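Local coordinates for putative hydrogenase expression/formation protein hupG (Rhodopseudomonas palustris, PDB 2QSI) that is of unknown function but has a thioredoxin-like fold and probably assists the expression or formation of hydrogenase, at residues V37-G42 and V55-L60; A23-F28 and R79-R84. One frame throughout, in Å; residues are numbered along the deposited sequence.

Contact 1 of 2, residues V37-G42 and V55-L60; sequences VLFFRG and VVLPEL
L57 on helix 50-62 presses its two methyls onto V37 and F39, the two residues of 37-42 that point to this helix. The tighter half is at F39, where L57 CD2 lies 3.6 Å from F39 CB and 3.9 Å from F39 CG, meeting the base of the side chain rather than the far end of the ring. The other methyl does the lighter work: L57 CD1 sits 3.9 Å from V37 CG1, the two side chains passing in opposite directions. The fork of L57 can serve both residues because its CG stands anti to the backbone N (chi1 175°), which carries the branch out to the sheet. F39 has the same trans torsion, and its side chain also touches L53 and A54; L93 touches V37 and F39, and A70 touches L57. At its outer end F39 meets R41, with F39 CE2 3.7 Å above the guanidinium plane, while R41 NE is engaged in a salt bridge with E72. The far side of the helix is looser: V55 and P58 face outward, and the helix is kinked at P58, which has no N-H to give the preceding turn. W111 of the second subunit packs on exposed E59, and I118 of that subunit on L60, which is buried and turned toward the strand. No hydrogen bond crosses between the segments. The first strand and helix of this beta-alpha-beta crossover are therefore joined here by methyl and ring contact, whose hold depends on shape and burial rather than on charge.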
loop_
_atom_site.group_PDB
_atom_site.type_symbol
_atom_site.label_atom_id
_atom_site.label_comp_id
_atom_site.label_asym_id
_atom_site.label_seq_id
_atom_site.Cartn_x
_atom_site.Cartn_y
_atom_site.Cartn_z
ATOM N N VAL A 37 -2.423 12.327 -1.095
ATOM C CA VAL A 37 -3.534 12.841 -1.867
ATOM C C VAL A 37 -3.018 13.112 -3.295
ATOM O O VAL A 37 -2.187 14.026 -3.521
ATOM C CB VAL A 37 -4.108 14.101 -1.244
ATOM C CG1 VAL A 37 -5.355 14.576 -2.032
ATOM C CG2 VAL A 37 -4.484 13.847 0.230
ATOM N N LEU A 38 -3.490 12.314 -4.245
ATOM C CA LEU A 38 -3.121 12.498 -5.634
ATOM C C LEU A 38 -4.199 13.305 -6.294
ATOM O O LEU A 38 -5.376 12.936 -6.223
ATOM C CB LEU A 38 -3.005 11.173 -6.382
ATOM C CG LEU A 38 -1.927 10.198 -5.933
ATOM C CD1 LEU A 38 -2.050 8.902 -6.776
ATOM C CD2 LEU A 38 -0.565 10.858 -5.955
ATOM N N PHE A 39 -3.766 14.396 -6.920
ATOM C CA PHE A 39 -4.610 15.356 -7.623
ATOM C C PHE A 39 -4.569 15.088 -9.117
ATOM O O PHE A 39 -3.532 15.268 -9.762
ATOM C CB PHE A 39 -4.122 16.780 -7.317
ATOM C CG PHE A 39 -4.793 17.849 -8.112
ATOM C CD1 PHE A 39 -6.138 17.810 -8.391
ATOM C CD2 PHE A 39 -4.056 18.970 -8.512
ATOM C CE1 PHE A 39 -6.741 18.873 -9.120
ATOM C CE2 PHE A 39 -4.627 19.974 -9.205
ATOM C CZ PHE A 39 -5.980 19.925 -9.517
ATOM N N PHE A 40 -5.730 14.666 -9.637
ATOM C CA PHE A 40 -5.983 14.555 -11.088
ATOM C C PHE A 40 -6.712 15.803 -11.557
ATOM O O PHE A 40 -7.875 16.076 -11.169
ATOM C CB PHE A 40 -6.816 13.315 -11.373
ATOM C CG PHE A 40 -6.101 12.022 -11.046
ATOM C CD1 PHE A 40 -5.434 11.303 -12.049
ATOM C CD2 PHE A 40 -6.049 11.525 -9.736
ATOM C CE1 PHE A 40 -4.799 10.090 -11.760
ATOM C CE2 PHE A 40 -5.352 10.358 -9.436
ATOM C CZ PHE A 40 -4.712 9.652 -10.446
ATOM N N ARG A 41 -5.986 16.586 -12.345
ATOM C CA ARG A 41 -6.417 17.910 -12.753
ATOM C C ARG A 41 -7.221 17.855 -14.036
ATOM O O ARG A 41 -8.438 17.998 -14.013
ATOM C CB ARG A 41 -5.187 18.850 -12.907
ATOM C CG ARG A 41 -5.579 20.264 -13.330
ATOM C CD ARG A 41 -4.387 21.091 -13.780
ATOM N NE ARG A 41 -3.471 21.473 -12.697
ATOM C CZ ARG A 41 -3.560 22.569 -11.936
ATOM N NH1 ARG A 41 -4.524 23.465 -12.118
ATOM N NH2 ARG A 41 -2.625 22.771 -11.021
ATOM N N GLY A 42 -6.538 17.603 -15.152
ATOM C CA GLY A 42 -7.156 17.654 -16.454
ATOM C C GLY A 42 -6.875 18.907 -17.264
ATOM O O GLY A 42 -6.443 19.945 -16.751
ATOM N N VAL A 55 -6.063 25.218 -6.057
ATOM C CA VAL A 55 -5.835 26.301 -5.091
ATOM C C VAL A 55 -6.206 25.838 -3.703
ATOM O O VAL A 55 -5.508 26.167 -2.750
ATOM C CB VAL A 55 -6.551 27.660 -5.454
ATOM C CG1 VAL A 55 -6.163 28.141 -6.837
ATOM C CG2 VAL A 55 -8.030 27.553 -5.355
ATOM N N VAL A 56 -7.254 25.041 -3.562
ATOM C CA VAL A 56 -7.626 24.545 -2.234
ATOM C C VAL A 56 -6.845 23.348 -1.714
ATOM O O VAL A 56 -6.816 23.102 -0.507
ATOM C CB VAL A 56 -9.163 24.294 -2.061
ATOM C CG1 VAL A 56 -9.916 25.597 -2.374
ATOM C CG2 VAL A 56 -9.683 23.129 -2.876
ATOM N N LEU A 57 -6.147 22.658 -2.587
ATOM C CA LEU A 57 -5.509 21.391 -2.195
ATOM C C LEU A 57 -4.490 21.607 -1.060
ATOM O O LEU A 57 -4.521 20.868 -0.070
ATOM C CB LEU A 57 -4.857 20.733 -3.409
ATOM C CG LEU A 57 -4.037 19.458 -3.230
ATOM C CD1 LEU A 57 -4.822 18.370 -2.485
ATOM C CD2 LEU A 57 -3.595 19.015 -4.582
ATOM N N PRO A 58 -3.599 22.632 -1.178
ATOM C CA PRO A 58 -2.651 22.840 -0.073
ATOM C C PRO A 58 -3.343 23.220 1.241
ATOM O O PRO A 58 -2.857 22.850 2.295
ATOM C CB PRO A 58 -1.737 23.976 -0.580
ATOM C CG PRO A 58 -2.270 24.413 -1.833
ATOM C CD PRO A 58 -3.313 23.503 -2.316
ATOM N N GLU A 59 -4.509 23.857 1.179
ATOM C CA GLU A 59 -5.290 24.208 2.398
ATOM C C GLU A 59 -5.864 22.954 3.021
ATOM O O GLU A 59 -5.860 22.793 4.244
ATOM C CB GLU A 59 -6.427 25.184 2.104
ATOM C CG GLU A 59 -5.949 26.578 1.707
ATOM C CD GLU A 59 -5.733 27.545 2.855
ATOM O OE1 GLU A 59 -5.509 27.135 3.998
ATOM O OE2 GLU A 59 -5.713 28.749 2.574
ATOM N N LEU A 60 -6.299 22.025 2.159
ATOM C CA LEU A 60 -6.793 20.714 2.629
ATOM C C LEU A 60 -5.718 19.888 3.315
ATOM O O LEU A 60 -5.959 19.311 4.384
ATOM C CB LEU A 60 -7.328 19.908 1.458
ATOM C CG LEU A 60 -8.181 18.684 1.703
ATOM C CD1 LEU A 60 -9.229 18.868 2.841
ATOM C CD2 LEU A 60 -8.871 18.334 0.341
#

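Contact 2 of 2, residues A23-F28 and R79-R84; sequences ATVDDF and RGLMAR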
loop_
_atom_site.group_PDB
_atom_site.type_symbol
_atom_site.label_atom_id
_atom_site.label_comp_id
_atom_site.label_asym_id
_atom_site.label_seq_id
_atom_site.Cartn_x
_atom_site.Cartn_y
_atom_site.Cartn_z
ATOM N N ALA A 23 6.664 7.182 -13.754
ATOM C CA ALA A 23 8.047 6.833 -13.382
ATOM C C ALA A 23 8.409 7.180 -11.938
ATOM O O ALA A 23 9.235 6.489 -11.328
ATOM C CB ALA A 23 9.037 7.508 -14.336
ATOM N N THR A 24 7.810 8.243 -11.399
ATOM C CA THR A 24 8.176 8.763 -10.071
ATOM C C THR A 24 7.130 8.583 -8.966
ATOM O O THR A 24 7.456 8.767 -7.791
ATOM C CB THR A 24 8.536 10.266 -10.122
ATOM O OG1 THR A 24 7.365 11.055 -10.406
ATOM C CG2 THR A 24 9.599 10.522 -11.164
ATOM N N VAL A 25 5.894 8.223 -9.310
ATOM C CA VAL A 25 4.843 8.099 -8.278
ATOM C C VAL A 25 5.076 6.949 -7.267
ATOM O O VAL A 25 4.830 7.129 -6.067
ATOM C CB VAL A 25 3.414 7.985 -8.904
ATOM C CG1 VAL A 25 3.261 6.663 -9.671
ATOM C CG2 VAL A 25 2.328 8.131 -7.834
ATOM N N ASP A 26 5.553 5.786 -7.727
ATOM C CA ASP A 26 5.691 4.626 -6.804
ATOM C C ASP A 26 6.506 4.986 -5.585
ATOM O O ASP A 26 6.062 4.782 -4.445
ATOM C CB ASP A 26 6.332 3.408 -7.474
ATOM C CG ASP A 26 5.442 2.775 -8.512
ATOM O OD1 ASP A 26 4.215 2.970 -8.507
ATOM O OD2 ASP A 26 5.971 2.101 -9.376
ATOM N N ASP A 27 7.713 5.499 -5.816
ATOM C CA ASP A 27 8.589 5.856 -4.709
ATOM C C ASP A 27 8.017 7.044 -3.913
ATOM O O ASP A 27 8.158 7.088 -2.681
ATOM C CB ASP A 27 10.036 6.146 -5.174
ATOM C CG ASP A 27 10.704 4.954 -5.880
ATOM O OD1 ASP A 27 10.356 3.772 -5.652
ATOM O OD2 ASP A 27 11.628 5.212 -6.672
ATOM N N PHE A 28 7.344 7.989 -4.581
ATOM C CA PHE A 28 6.723 9.108 -3.856
ATOM C C PHE A 28 5.787 8.594 -2.757
ATOM O O PHE A 28 5.837 9.036 -1.622
ATOM C CB PHE A 28 5.939 10.040 -4.803
ATOM C CG PHE A 28 5.352 11.204 -4.105
ATOM C CD1 PHE A 28 6.155 12.246 -3.694
ATOM C CD2 PHE A 28 4.000 11.240 -3.791
ATOM C CE1 PHE A 28 5.617 13.323 -2.986
ATOM C CE2 PHE A 28 3.463 12.323 -3.064
ATOM C CZ PHE A 28 4.274 13.340 -2.662
ATOM N N ARG A 79 -4.094 8.592 -17.545
ATOM C CA ARG A 79 -4.871 7.420 -17.914
ATOM C C ARG A 79 -4.478 6.211 -17.069
ATOM O O ARG A 79 -5.335 5.534 -16.483
ATOM C CB ARG A 79 -4.706 7.119 -19.402
ATOM C CG ARG A 79 -5.679 6.047 -19.907
ATOM C CD ARG A 79 -6.146 6.327 -21.337
ATOM N NE ARG A 79 -6.856 7.621 -21.421
ATOM C CZ ARG A 79 -6.336 8.793 -21.808
ATOM N NH1 ARG A 79 -5.056 8.907 -22.173
ATOM N NH2 ARG A 79 -7.111 9.876 -21.839
ATOM N N GLY A 80 -3.184 5.949 -17.000
ATOM C CA GLY A 80 -2.681 4.808 -16.250
ATOM C C GLY A 80 -2.886 4.925 -14.742
ATOM O O GLY A 80 -3.184 3.942 -14.078
ATOM N N LEU A 81 -2.744 6.123 -14.190
ATOM C CA LEU A 81 -2.892 6.248 -12.744
ATOM C C LEU A 81 -4.363 6.252 -12.306
ATOM O O LEU A 81 -4.710 5.782 -11.190
ATOM C CB LEU A 81 -2.076 7.443 -12.209
ATOM C CG LEU A 81 -0.538 7.290 -12.268
ATOM C CD1 LEU A 81 0.155 8.432 -11.483
ATOM C CD2 LEU A 81 0.019 5.864 -11.845
HETATM N N MSE A 82 -5.241 6.748 -13.173
HETATM C CA MSE A 82 -6.658 6.734 -12.888
HETATM C C MSE A 82 -7.121 5.272 -12.794
HETATM O O MSE A 82 -7.857 4.908 -11.904
HETATM C CB MSE A 82 -7.449 7.469 -13.972
HETATM C CG MSE A 82 -7.293 8.956 -13.934
HETATM SE SE MSE A 82 -8.132 9.770 -15.464
HETATM C CE MSE A 82 -10.000 9.617 -14.922
ATOM N N ALA A 83 -6.651 4.470 -13.739
ATOM C CA ALA A 83 -6.908 3.026 -13.792
ATOM C C ALA A 83 -6.363 2.336 -12.564
ATOM O O ALA A 83 -7.045 1.559 -11.915
ATOM C CB ALA A 83 -6.291 2.442 -15.067
ATOM N N ARG A 84 -5.127 2.640 -12.214
ATOM C CA ARG A 84 -4.509 1.991 -11.069
ATOM C C ARG A 84 -5.201 2.325 -9.763
ATOM O O ARG A 84 -5.397 1.457 -8.925
ATOM C CB ARG A 84 -3.073 2.423 -10.971
ATOM C CG ARG A 84 -2.371 1.958 -9.726
ATOM C CD ARG A 84 -0.966 2.336 -9.827
ATOM N NE ARG A 84 -0.317 2.304 -8.535
ATOM C CZ ARG A 84 0.958 2.622 -8.367
ATOM N NH1 ARG A 84 1.698 2.981 -9.413
ATOM N NH2 ARG A 84 1.483 2.620 -7.167
HETATM O O HOH W 1 3.663 2.903 -4.862
#
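D26 and R84 form a salt bridge on the more exposed side of the contact, while V25 and L81 meet in its buried part. Among the polar bonds, R84 NH1 gives the stronger one, to D26 OD1 at 2.7 Å, and approaches that oxygen nearly along the line of its C-O bond. R84 NH2 adds a weak bond to the same oxygen at 3.1 Å, with a bent angle of 132°. OD1 lies near the guanidinium plane, at its edge, but the carboxylate plane is turned 48° from it, and OD1 alone takes both donors; the two groups do not pair side by side. The long side chain of R84 is extended from CG to NE and reaches across to helix 25-30. A water joins the two sides as well, donating to the carbonyl O of D26 and accepting weakly from R84 NH2.

The apolar part is small. V25 CG1 lies 4.0 Å from L81 CD2, the side chains meeting tip to tip; chi1 of 67° sets CG1 between the backbone N and carbonyl carbon and turns it to L81. Beneath them, V20, F40 and V73 of the sheet complete the packing.

R84 NH2 has a further salt bridge, to E99 of the second subunit. A leucine in place of R84 would probably leave D26 without its cationic partner and E99 of the second subunit without this bridge. Helices 25-30 and 78-85 are thus joined by a buried V25-L81 contact and a salt bridge at its exposed edge, where R84 probably balances acidic groups from two subunits.

The two contacts lie on opposite faces of the central sheet, as expected of a thioredoxin-like fold, with centres about 16 Å apart. Strand 35-40 joins them: alternate residues face helix 50-62 in contact 1, whereas F40 turns to helix 78-85 of contact 2. F40 CE1 comes within 3.5 Å of CG of M82, a selenomethionine, and within 3.8 Å of L81 CB. Each contact also supplies a residue to the pocket that holds dithiothreitol, G42 from 37-42 and M82 from 79-84, together with R46, F47, E78, V89 and C90.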